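Local coordinates for protein glycosyl hydrolase 25 (Streptococcus pneumoniae, PDB 4FF5) that probably cleaves glycosidic bonds of bacterial cell-wall polysaccharide as a family 25 glycosyl hydrolase with a TIM fold, and takes part in host-cell invasion, at residues Ile79-Ser84 with Gly99-Tyr104; Val118-Tyr123 with Ser149-Asp154; Gly214-Ser219 with Asp227-Thr232. All blocks are in the same frame, centred on the assembly; numbering follows the deposited sequence.

Interaction 1 of 3, residues Ile79-Ser84 with Gly99-Tyr104; sequences IVRVHS and GIDKAY. With EDO (1,2-ethanediol), chain C.
The ring of Y104 receives V82 CG1 over one face, 4.2 Å from CG1 to the Y104 ring centroid, in a CH-pi contact, while the carbonyl oxygen of D101 lies in plane at the ring's edge. Further along strand 77-84, H83 has G99 CA of the loop over one face of its ring. The third flat group, the guanidinium of R81, is met at its edge by the D101 carboxylate, whose plane stands 76° from it. R81 NE gives the shorter bond of this salt bridge, 2.7 Å to the anti lone pair of D101 OD2, and R81 NH2 adds a weak one. A bend at chi3 (75°) turns the R81 chain back onto that oxygen, which also accepts from G59 N. D101 OD1 takes the amide of A103 (N to OD1 2.8 Å), a capping bond before helix 104-112. K102 NZ hydrogen-bonds a 1,2-ethanediol, probably from crystallisation, weakly at O2. Two backbone bonds, D101 N to V82 O (2.9 Å) and S84 N to G99 O (2.8 Å), flank a single bridge of H83 with I100. Here the loop following a TIM-barrel strand folds back along that strand's C-terminal half before entering the next helix.

Interaction 2 of 3, residues Val118-Tyr123 with Ser149-Asp154; sequences VAVYAY and SYYWLD
V120 N donates to Y150 O at 3.0 Å and V120 O takes W152 N, in the staggered pattern of the parallel strands 118-123 and 151-154. Five backbone bonds join the two segments, the first two made by S149 and Y150 just before the second strand: S149 N donates to V118 O, A122 N reaches W152 O, and A122 O takes D154 N at 2.8 Å. Y121 CA adds a CA-H...O contact to W152 O at 3.2 Å.

On the face carrying Y121, Y123, W152 and D154, the carboxylate of D154 stands between two tyrosines. Its OD2 lies in plane at the edge of the Y123 ring, 3.4 Å from Y123 CD1, with the two planes nearly perpendicular (84°). A chi1 of 165°, with CG anti to the backbone N, also brings D154 OD2 obliquely to the Y121 ring, 3.7 Å from Y121 CE1. The indole edge of W152 meets A119 CB and V120 O, while the ring of Y150 touches one indole face. On the sheet face carrying V120, A122, Y151 and L153, V120 CG2 packs against Y151 CD2 at 3.6 Å.

Farther out, W205 meets W152 edge-to-face and L262 O accepts from S149 OG. Helix 129-143, which links the two strands in a beta-alpha-beta unit of the TIM barrel, covers V120 and A122; neighbouring helix 163-177 covers A122, Y151 and L153, and strand 77-84 flanks strand 118-123.

Interaction 3 of 3, residues Gly214-Ser219 with Asp227-Thr232; sequences GFLESS and DIHQYT
Y231 CG lies between its backbone N and carbonyl carbon (chi1 70°), which lays the ring along the backbone of 214-216, whereas H229 CG is anti to its N (chi1 166°) and carries the imidazole to L216 and S218. The backbone at Y231 also leaves the extended form (psi -15°), and T232 faces the loop as its neighbour does.

L216 CB rests over one face of the Y231 ring, displaced toward the rim, and the amide N of L216 comes to 3.4 Å from Y231 CD1. At the edge of the same ring, in plane, lies G214 O. A water donates to that oxygen and is also hydrogen-bonded to Y231 OH, 2.7 Å from water to OH, joining the phenol to the loop. L216 CD1 reaches the edge of the H229 ring, 3.5 Å from H229 CE1, and Y231 CB packs on one imidazole face.

Strand 228-232 is the seventh of the TIM barrel, and segment 214-219 belongs to the long connection that leads to it from strand 203-207, returning alongside in a roughly antiparallel sense without forming sheet pairs.

T232 OG1 accepts only a weak bond from G214 N at 3.1 Å; its stronger partners are D212 and K234 N. S218 O stands 3.2 Å from H229 CE1, while H229 NE2 is hydrogen-bonded to S208 O. On the other ring nitrogen, H229 ND1 meets a second water at 2.9 Å, which bridges to S219 OG. A third water accepts from E217 N and lies 2.9 Å from Y231 O, to which it can donate.

How the interactions relate
All three contacts involve strands of one TIM barrel and follow one another along the chain. Interactions 1 and 2 have centres about 10 Å apart and share a seam between strands 77-84 and 118-123, where V80 N lies 2.9 Å from A119 O and H83 O lies 2.9 Å from Y123 N, both probable hydrogen bonds. The centre of interaction 3 is about 18 Å from that of interaction 2, yet W152 CH2 packs on I228 CG2 at 3.9 Å. Interactions 1 and 3 do not touch and lie on opposite sides of the chain's centre. In interaction 2, D154 OD1 lies close to the like-charged E156 OE2 at the C-terminal ends of the strands, probably the active-site end as in other TIM-barrel hydrolases.

Interaction 1 of 3, residues Ile79-Ser84 with Gly99-Tyr104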
loop_
_atom_site.group_PDB
_atom_site.type_symbol
_atom_site.label_atom_id
_atom_site.label_comp_id
_atom_site.label_asym_id
_atom_site.label_seq_id
_atom_site.Cartn_x
_atom_site.Cartn_y
_atom_site.Cartn_z
ATOM N N ILE A 79 1.630 4.905 -1.796
ATOM C CA ILE A 79 1.625 3.893 -0.762
ATOM C C ILE A 79 2.990 3.220 -0.771
ATOM O O ILE A 79 3.368 2.578 -1.754
ATOM C CB ILE A 79 0.506 2.855 -0.983
ATOM C CG1 ILE A 79 -0.855 3.548 -1.151
ATOM C CG2 ILE A 79 0.440 1.903 0.196
ATOM C CD1 ILE A 79 -2.022 2.571 -1.239
ATOM N N VAL A 80 3.708 3.345 0.339
ATOM C CA VAL A 80 5.154 3.014 0.379
ATOM C C VAL A 80 5.414 1.727 1.191
ATOM O O VAL A 80 4.884 1.570 2.293
ATOM C CB VAL A 80 5.961 4.207 0.981
ATOM C CG1 VAL A 80 7.435 3.841 1.210
ATOM C CG2 VAL A 80 5.885 5.418 0.051
ATOM N N ARG A 81 6.233 0.820 0.669
ATOM C CA ARG A 81 6.534 -0.416 1.388
ATOM C C ARG A 81 7.511 -0.148 2.522
ATOM O O ARG A 81 8.546 0.472 2.299
ATOM C CB ARG A 81 7.151 -1.461 0.477
ATOM C CG ARG A 81 7.173 -2.830 1.139
ATOM C CD ARG A 81 7.801 -3.881 0.241
ATOM N NE ARG A 81 9.263 -3.762 0.160
ATOM C CZ ARG A 81 10.061 -4.669 -0.404
ATOM N NH1 ARG A 81 9.547 -5.780 -0.912
ATOM N NH2 ARG A 81 11.383 -4.476 -0.455
ATOM N N VAL A 82 7.171 -0.609 3.722
ATOM C CA VAL A 82 8.053 -0.457 4.901
ATOM C C VAL A 82 8.650 -1.812 5.336
ATOM O O VAL A 82 9.812 -1.910 5.769
ATOM C CB VAL A 82 7.290 0.275 6.040
ATOM C CG1 VAL A 82 8.096 0.360 7.342
ATOM C CG2 VAL A 82 6.938 1.684 5.575
ATOM N N HIS A 83 7.856 -2.875 5.202
ATOM C CA HIS A 83 8.305 -4.187 5.625
ATOM C C HIS A 83 7.979 -5.244 4.603
ATOM O O HIS A 83 6.891 -5.247 4.021
ATOM C CB HIS A 83 7.638 -4.514 6.960
ATOM C CG HIS A 83 8.279 -5.650 7.718
ATOM N ND1 HIS A 83 7.792 -6.894 7.698
ATOM C CD2 HIS A 83 9.406 -5.686 8.535
ATOM C CE1 HIS A 83 8.547 -7.692 8.466
ATOM N NE2 HIS A 83 9.542 -6.956 8.971
ATOM N N SER A 84 8.915 -6.151 4.364
ATOM C CA SER A 84 8.511 -7.471 3.867
ATOM C C SER A 84 8.806 -8.607 4.837
ATOM O O SER A 84 9.914 -8.718 5.394
ATOM C CB SER A 84 9.135 -7.787 2.526
ATOM O OG SER A 84 8.884 -9.162 2.273
ATOM N N GLY A 99 13.546 -7.708 7.118
ATOM C CA GLY A 99 12.333 -7.262 6.433
ATOM C C GLY A 99 12.184 -5.771 6.221
ATOM O O GLY A 99 11.332 -5.332 5.423
ATOM N N ILE A 100 13.009 -4.973 6.894
ATOM C CA ILE A 100 12.967 -3.525 6.700
ATOM C C ILE A 100 13.340 -3.135 5.257
ATOM O O ILE A 100 14.402 -3.512 4.742
ATOM C CB ILE A 100 13.811 -2.782 7.764
ATOM C CG1 ILE A 100 13.163 -2.951 9.155
ATOM C CG2 ILE A 100 13.989 -1.306 7.404
ATOM C CD1 ILE A 100 11.797 -2.271 9.312
ATOM N N ASP A 101 12.440 -2.389 4.613
ATOM C CA ASP A 101 12.654 -1.903 3.257
ATOM C C ASP A 101 13.820 -0.890 3.217
ATOM O O ASP A 101 13.956 -0.037 4.109
ATOM C CB ASP A 101 11.350 -1.284 2.725
ATOM C CG ASP A 101 11.448 -0.865 1.264
ATOM O OD1 ASP A 101 12.035 0.197 1.008
ATOM O OD2 ASP A 101 10.911 -1.583 0.377
ATOM N N LYS A 102 14.652 -0.989 2.190
ATOM C CA LYS A 102 15.856 -0.130 2.085
ATOM C C LYS A 102 15.614 1.309 1.591
ATOM O O LYS A 102 16.518 2.143 1.673
ATOM C CB LYS A 102 16.952 -0.826 1.264
ATOM C CG LYS A 102 17.632 -1.954 2.028
ATOM C CD LYS A 102 18.718 -2.618 1.196
ATOM C CE LYS A 102 19.471 -3.631 2.033
ATOM N NZ LYS A 102 20.431 -4.359 1.167
ATOM N N ALA A 103 14.409 1.613 1.095
ATOM C CA ALA A 103 14.129 2.940 0.547
ATOM C C ALA A 103 13.027 3.734 1.259
ATOM O O ALA A 103 12.855 4.913 0.964
ATOM C CB ALA A 103 13.818 2.855 -0.952
ATOM N N TYR A 104 12.296 3.111 2.194
ATOM C CA TYR A 104 11.047 3.723 2.685
ATOM C C TYR A 104 11.205 5.138 3.273
ATOM O O TYR A 104 10.356 5.994 3.041
ATOM C CB TYR A 104 10.290 2.788 3.653
ATOM C CG TYR A 104 10.825 2.804 5.068
ATOM C CD1 TYR A 104 10.218 3.574 6.055
ATOM C CD2 TYR A 104 11.952 2.058 5.412
ATOM C CE1 TYR A 104 10.710 3.596 7.364
ATOM C CE2 TYR A 104 12.452 2.077 6.704
ATOM C CZ TYR A 104 11.840 2.839 7.673
ATOM O OH TYR A 104 12.366 2.835 8.952
HETATM C C1 EDO C . 22.446 -7.493 3.062
HETATM O O1 EDO C . 21.286 -6.649 3.179
HETATM C C2 EDO C . 23.076 -7.330 1.691
HETATM O O2 EDO C . 22.731 -6.072 1.076
HETATM O O HOH W 1 9.855 1.799 0.024
#

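Interaction 2 of 3, residues Val118-Tyr123 with Ser149-Asp154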
loop_
_atom_site.group_PDB
_atom_site.type_symbol
_atom_site.label_atom_id
_atom_site.label_comp_id
_atom_site.label_asym_id
_atom_site.label_seq_id
_atom_site.Cartn_x
_atom_site.Cartn_y
_atom_site.Cartn_z
ATOM N N VAL A 118 0.803 10.096 1.981
ATOM C CA VAL A 118 1.533 8.851 1.869
ATOM C C VAL A 118 0.995 7.881 2.907
ATOM O O VAL A 118 0.886 8.215 4.093
ATOM C CB VAL A 118 3.048 9.070 2.131
ATOM C CG1 VAL A 118 3.815 7.754 2.039
ATOM C CG2 VAL A 118 3.617 10.086 1.149
ATOM N N ALA A 119 0.656 6.685 2.444
ATOM C CA ALA A 119 0.280 5.581 3.298
ATOM C C ALA A 119 1.406 4.564 3.222
ATOM O O ALA A 119 2.351 4.747 2.448
ATOM C CB ALA A 119 -1.030 4.982 2.799
ATOM N N VAL A 120 1.312 3.486 4.001
ATOM C CA VAL A 120 2.377 2.503 4.022
ATOM C C VAL A 120 1.820 1.089 3.872
ATOM O O VAL A 120 0.645 0.861 4.142
ATOM C CB VAL A 120 3.248 2.600 5.314
ATOM C CG1 VAL A 120 4.120 3.872 5.296
ATOM C CG2 VAL A 120 2.403 2.465 6.587
ATOM N N TYR A 121 2.667 0.141 3.480
ATOM C CA TYR A 121 2.261 -1.271 3.447
ATOM C C TYR A 121 3.348 -2.243 3.907
ATOM O O TYR A 121 4.533 -1.929 3.873
ATOM C CB TYR A 121 1.700 -1.681 2.057
ATOM C CG TYR A 121 2.699 -2.013 0.932
ATOM C CD1 TYR A 121 3.138 -3.328 0.730
ATOM C CD2 TYR A 121 3.113 -1.030 0.022
ATOM C CE1 TYR A 121 4.011 -3.646 -0.301
ATOM C CE2 TYR A 121 3.959 -1.338 -1.037
ATOM C CZ TYR A 121 4.413 -2.641 -1.178
ATOM O OH TYR A 121 5.232 -2.936 -2.217
ATOM N N ALA A 122 2.923 -3.429 4.309
ATOM C CA ALA A 122 3.834 -4.513 4.682
ATOM C C ALA A 122 3.423 -5.778 3.967
ATOM O O ALA A 122 2.243 -6.105 3.938
ATOM C CB ALA A 122 3.796 -4.732 6.193
ATOM N N TYR A 123 4.405 -6.507 3.420
ATOM C CA TYR A 123 4.156 -7.803 2.796
ATOM C C TYR A 123 4.046 -8.817 3.932
ATOM O O TYR A 123 5.005 -9.022 4.674
ATOM C CB TYR A 123 5.325 -8.136 1.855
ATOM C CG TYR A 123 5.223 -9.416 1.055
ATOM C CD1 TYR A 123 4.503 -9.429 -0.149
ATOM C CD2 TYR A 123 5.912 -10.570 1.423
ATOM C CE1 TYR A 123 4.419 -10.566 -0.927
ATOM C CE2 TYR A 123 5.817 -11.738 0.654
ATOM C CZ TYR A 123 5.066 -11.715 -0.525
ATOM O OH TYR A 123 4.936 -12.808 -1.354
ATOM N N SER A 149 -0.978 7.958 6.296
ATOM C CA SER A 149 -2.425 8.117 6.174
ATOM C C SER A 149 -3.208 6.806 6.345
ATOM O O SER A 149 -4.413 6.838 6.577
ATOM C CB SER A 149 -2.772 8.760 4.835
ATOM O OG SER A 149 -2.604 7.820 3.772
ATOM N N TYR A 150 -2.526 5.665 6.195
ATOM C CA TYR A 150 -3.164 4.363 6.257
ATOM C C TYR A 150 -2.078 3.302 6.403
ATOM O O TYR A 150 -0.954 3.500 5.952
ATOM C CB TYR A 150 -3.958 4.105 4.970
ATOM C CG TYR A 150 -5.399 3.690 5.189
ATOM C CD1 TYR A 150 -6.423 4.643 5.190
ATOM C CD2 TYR A 150 -5.741 2.348 5.388
ATOM C CE1 TYR A 150 -7.751 4.272 5.392
ATOM C CE2 TYR A 150 -7.066 1.967 5.585
ATOM C CZ TYR A 150 -8.065 2.935 5.579
ATOM O OH TYR A 150 -9.384 2.572 5.787
ATOM N N TYR A 151 -2.422 2.183 7.017
ATOM C CA TYR A 151 -1.522 1.040 7.065
ATOM C C TYR A 151 -2.162 -0.096 6.280
ATOM O O TYR A 151 -3.316 -0.427 6.523
ATOM C CB TYR A 151 -1.346 0.587 8.503
ATOM C CG TYR A 151 -0.633 1.570 9.380
ATOM C CD1 TYR A 151 -1.321 2.628 10.005
ATOM C CD2 TYR A 151 0.726 1.417 9.637
ATOM C CE1 TYR A 151 -0.638 3.526 10.838
ATOM C CE2 TYR A 151 1.409 2.304 10.464
ATOM C CZ TYR A 151 0.729 3.349 11.065
ATOM O OH TYR A 151 1.455 4.206 11.886
ATOM N N TRP A 152 -1.420 -0.684 5.350
ATOM C CA TRP A 152 -1.958 -1.760 4.500
ATOM C C TRP A 152 -1.228 -3.071 4.681
ATOM O O TRP A 152 0.018 -3.110 4.724
ATOM C CB TRP A 152 -1.859 -1.345 3.028
ATOM C CG TRP A 152 -2.779 -0.212 2.631
ATOM C CD1 TRP A 152 -2.481 1.140 2.554
ATOM C CD2 TRP A 152 -4.190 -0.315 2.242
ATOM N NE1 TRP A 152 -3.570 1.863 2.141
ATOM C CE2 TRP A 152 -4.634 1.051 1.946
ATOM C CE3 TRP A 152 -5.101 -1.370 2.112
ATOM C CZ2 TRP A 152 -5.932 1.332 1.522
ATOM C CZ3 TRP A 152 -6.410 -1.069 1.710
ATOM C CH2 TRP A 152 -6.807 0.246 1.406
ATOM N N LEU A 153 -1.998 -4.162 4.742
ATOM C CA LEU A 153 -1.456 -5.515 4.785
ATOM C C LEU A 153 -1.506 -6.080 3.387
ATOM O O LEU A 153 -2.600 -6.274 2.843
ATOM C CB LEU A 153 -2.319 -6.403 5.710
ATOM C CG LEU A 153 -1.960 -6.345 7.210
ATOM C CD1 LEU A 153 -2.224 -4.968 7.805
ATOM C CD2 LEU A 153 -2.691 -7.456 7.959
ATOM N N ASP A 154 -0.340 -6.300 2.790
ATOM C CA ASP A 154 -0.238 -6.883 1.449
ATOM C C ASP A 154 -0.194 -8.405 1.611
ATOM O O ASP A 154 0.811 -8.964 2.052
ATOM C CB ASP A 154 1.003 -6.319 0.723
ATOM C CG ASP A 154 1.393 -7.122 -0.519
ATOM O OD1 ASP A 154 0.667 -8.046 -0.920
ATOM O OD2 ASP A 154 2.471 -6.872 -1.062
#

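Interaction 3 of 3, residues Gly214-Ser219 with Asp227-Thr232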
loop_
_atom_site.group_PDB
_atom_site.type_symbol
_atom_site.label_atom_id
_atom_site.label_comp_id
_atom_site.label_asym_id
_atom_site.label_seq_id
_atom_site.Cartn_x
_atom_site.Cartn_y
_atom_site.Cartn_z
ATOM N N GLY A 214 -0.042 -1.630 -18.640
ATOM C CA GLY A 214 0.217 -0.284 -18.134
ATOM C C GLY A 214 -1.013 0.582 -18.022
ATOM O O GLY A 214 -0.941 1.735 -17.548
ATOM N N PHE A 215 -2.145 0.039 -18.472
ATOM C CA PHE A 215 -3.404 0.786 -18.555
ATOM C C PHE A 215 -4.517 0.002 -17.902
ATOM O O PHE A 215 -4.420 -1.234 -17.781
ATOM C CB PHE A 215 -3.728 1.099 -20.023
ATOM C CG PHE A 215 -2.659 1.912 -20.690
ATOM C CD1 PHE A 215 -2.623 3.292 -20.523
ATOM C CD2 PHE A 215 -1.640 1.290 -21.409
ATOM C CE1 PHE A 215 -1.611 4.043 -21.100
ATOM C CE2 PHE A 215 -0.619 2.042 -21.980
ATOM C CZ PHE A 215 -0.605 3.415 -21.819
ATOM N N LEU A 216 -5.554 0.713 -17.451
ATOM C CA LEU A 216 -6.724 0.072 -16.832
ATOM C C LEU A 216 -7.413 -0.843 -17.841
ATOM O O LEU A 216 -7.878 -0.375 -18.879
ATOM C CB LEU A 216 -7.699 1.143 -16.317
ATOM C CG LEU A 216 -8.998 0.788 -15.546
ATOM C CD1 LEU A 216 -9.051 -0.647 -15.043
ATOM C CD2 LEU A 216 -9.229 1.753 -14.386
ATOM N N GLU A 217 -7.467 -2.142 -17.575
ATOM C CA GLU A 217 -8.120 -3.016 -18.557
ATOM C C GLU A 217 -9.079 -4.082 -18.045
ATOM O O GLU A 217 -9.805 -4.692 -18.838
ATOM C CB GLU A 217 -7.106 -3.585 -19.547
ATOM C CG GLU A 217 -6.183 -4.639 -18.999
ATOM C CD GLU A 217 -5.260 -5.167 -20.071
ATOM O OE1 GLU A 217 -5.235 -6.402 -20.270
ATOM O OE2 GLU A 217 -4.582 -4.343 -20.727
ATOM N N SER A 218 -9.071 -4.319 -16.744
ATOM C CA SER A 218 -10.030 -5.219 -16.106
ATOM C C SER A 218 -10.067 -4.867 -14.634
ATOM O O SER A 218 -9.024 -4.605 -14.029
ATOM C CB SER A 218 -9.672 -6.704 -16.309
ATOM O OG SER A 218 -8.889 -7.210 -15.240
ATOM N N SER A 219 -11.269 -4.846 -14.063
ATOM C CA SER A 219 -11.453 -4.526 -12.652
ATOM C C SER A 219 -11.614 -5.797 -11.824
ATOM O O SER A 219 -11.908 -6.869 -12.377
ATOM C CB SER A 219 -12.659 -3.600 -12.463
ATOM O OG SER A 219 -12.511 -2.432 -13.248
ATOM N N ASP A 227 -12.179 -0.291 -2.090
ATOM C CA ASP A 227 -11.977 1.146 -2.231
ATOM C C ASP A 227 -10.982 1.503 -3.325
ATOM O O ASP A 227 -11.029 2.590 -3.907
ATOM C CB ASP A 227 -11.444 1.719 -0.915
ATOM C CG ASP A 227 -12.503 1.837 0.148
ATOM O OD1 ASP A 227 -13.702 1.859 -0.185
ATOM O OD2 ASP A 227 -12.131 1.935 1.335
ATOM N N ILE A 228 -10.049 0.601 -3.595
ATOM C CA ILE A 228 -8.919 0.966 -4.454
ATOM C C ILE A 228 -8.445 -0.282 -5.225
ATOM O O ILE A 228 -8.491 -1.400 -4.714
ATOM C CB ILE A 228 -7.807 1.684 -3.621
ATOM C CG1 ILE A 228 -6.602 2.093 -4.493
ATOM C CG2 ILE A 228 -7.440 0.889 -2.367
ATOM C CD1 ILE A 228 -5.717 3.168 -3.874
ATOM N N HIS A 229 -8.039 -0.049 -6.468
ATOM C CA HIS A 229 -7.747 -1.082 -7.452
ATOM C C HIS A 229 -6.357 -0.899 -8.003
ATOM O O HIS A 229 -6.022 0.139 -8.599
ATOM C CB HIS A 229 -8.820 -1.025 -8.545
ATOM C CG HIS A 229 -8.493 -1.792 -9.807
ATOM N ND1 HIS A 229 -8.968 -1.415 -11.012
ATOM C CD2 HIS A 229 -7.739 -2.958 -10.024
ATOM C CE1 HIS A 229 -8.529 -2.267 -11.954
ATOM N NE2 HIS A 229 -7.785 -3.217 -11.352
ATOM N N GLN A 230 -5.518 -1.903 -7.802
ATOM C CA GLN A 230 -4.202 -1.896 -8.397
ATOM C C GLN A 230 -4.306 -2.438 -9.822
ATOM O O GLN A 230 -4.496 -3.646 -10.011
ATOM C CB GLN A 230 -3.258 -2.765 -7.591
ATOM C CG GLN A 230 -1.796 -2.500 -7.945
ATOM C CD GLN A 230 -0.882 -3.435 -7.200
ATOM O OE1 GLN A 230 -0.918 -4.667 -7.423
ATOM N NE2 GLN A 230 -0.018 -2.872 -6.340
ATOM N N TYR A 231 -4.198 -1.567 -10.827
ATOM C CA TYR A 231 -4.576 -1.998 -12.182
ATOM C C TYR A 231 -3.447 -2.456 -13.112
ATOM O O TYR A 231 -3.711 -3.063 -14.151
ATOM C CB TYR A 231 -5.492 -0.973 -12.873
ATOM C CG TYR A 231 -4.859 0.357 -13.285
ATOM C CD1 TYR A 231 -4.094 0.467 -14.443
ATOM C CD2 TYR A 231 -5.083 1.513 -12.530
ATOM C CE1 TYR A 231 -3.540 1.686 -14.838
ATOM C CE2 TYR A 231 -4.545 2.739 -12.914
ATOM C CZ TYR A 231 -3.792 2.824 -14.065
ATOM O OH TYR A 231 -3.271 4.051 -14.431
ATOM N N THR A 232 -2.196 -2.154 -12.752
ATOM C CA THR A 232 -1.041 -2.586 -13.536
ATOM C C THR A 232 0.220 -2.561 -12.669
ATOM O O THR A 232 0.278 -1.832 -11.669
ATOM C CB THR A 232 -0.847 -1.713 -14.814
ATOM O OG1 THR A 232 0.164 -2.281 -15.636
ATOM C CG2 THR A 232 -0.470 -0.268 -14.464
HETATM O O HOH W 2 -2.338 4.037 -17.005
HETATM O O HOH W 3 -6.340 -3.486 -15.226
HETATM O O HOH W 4 -11.326 0.081 -11.717
#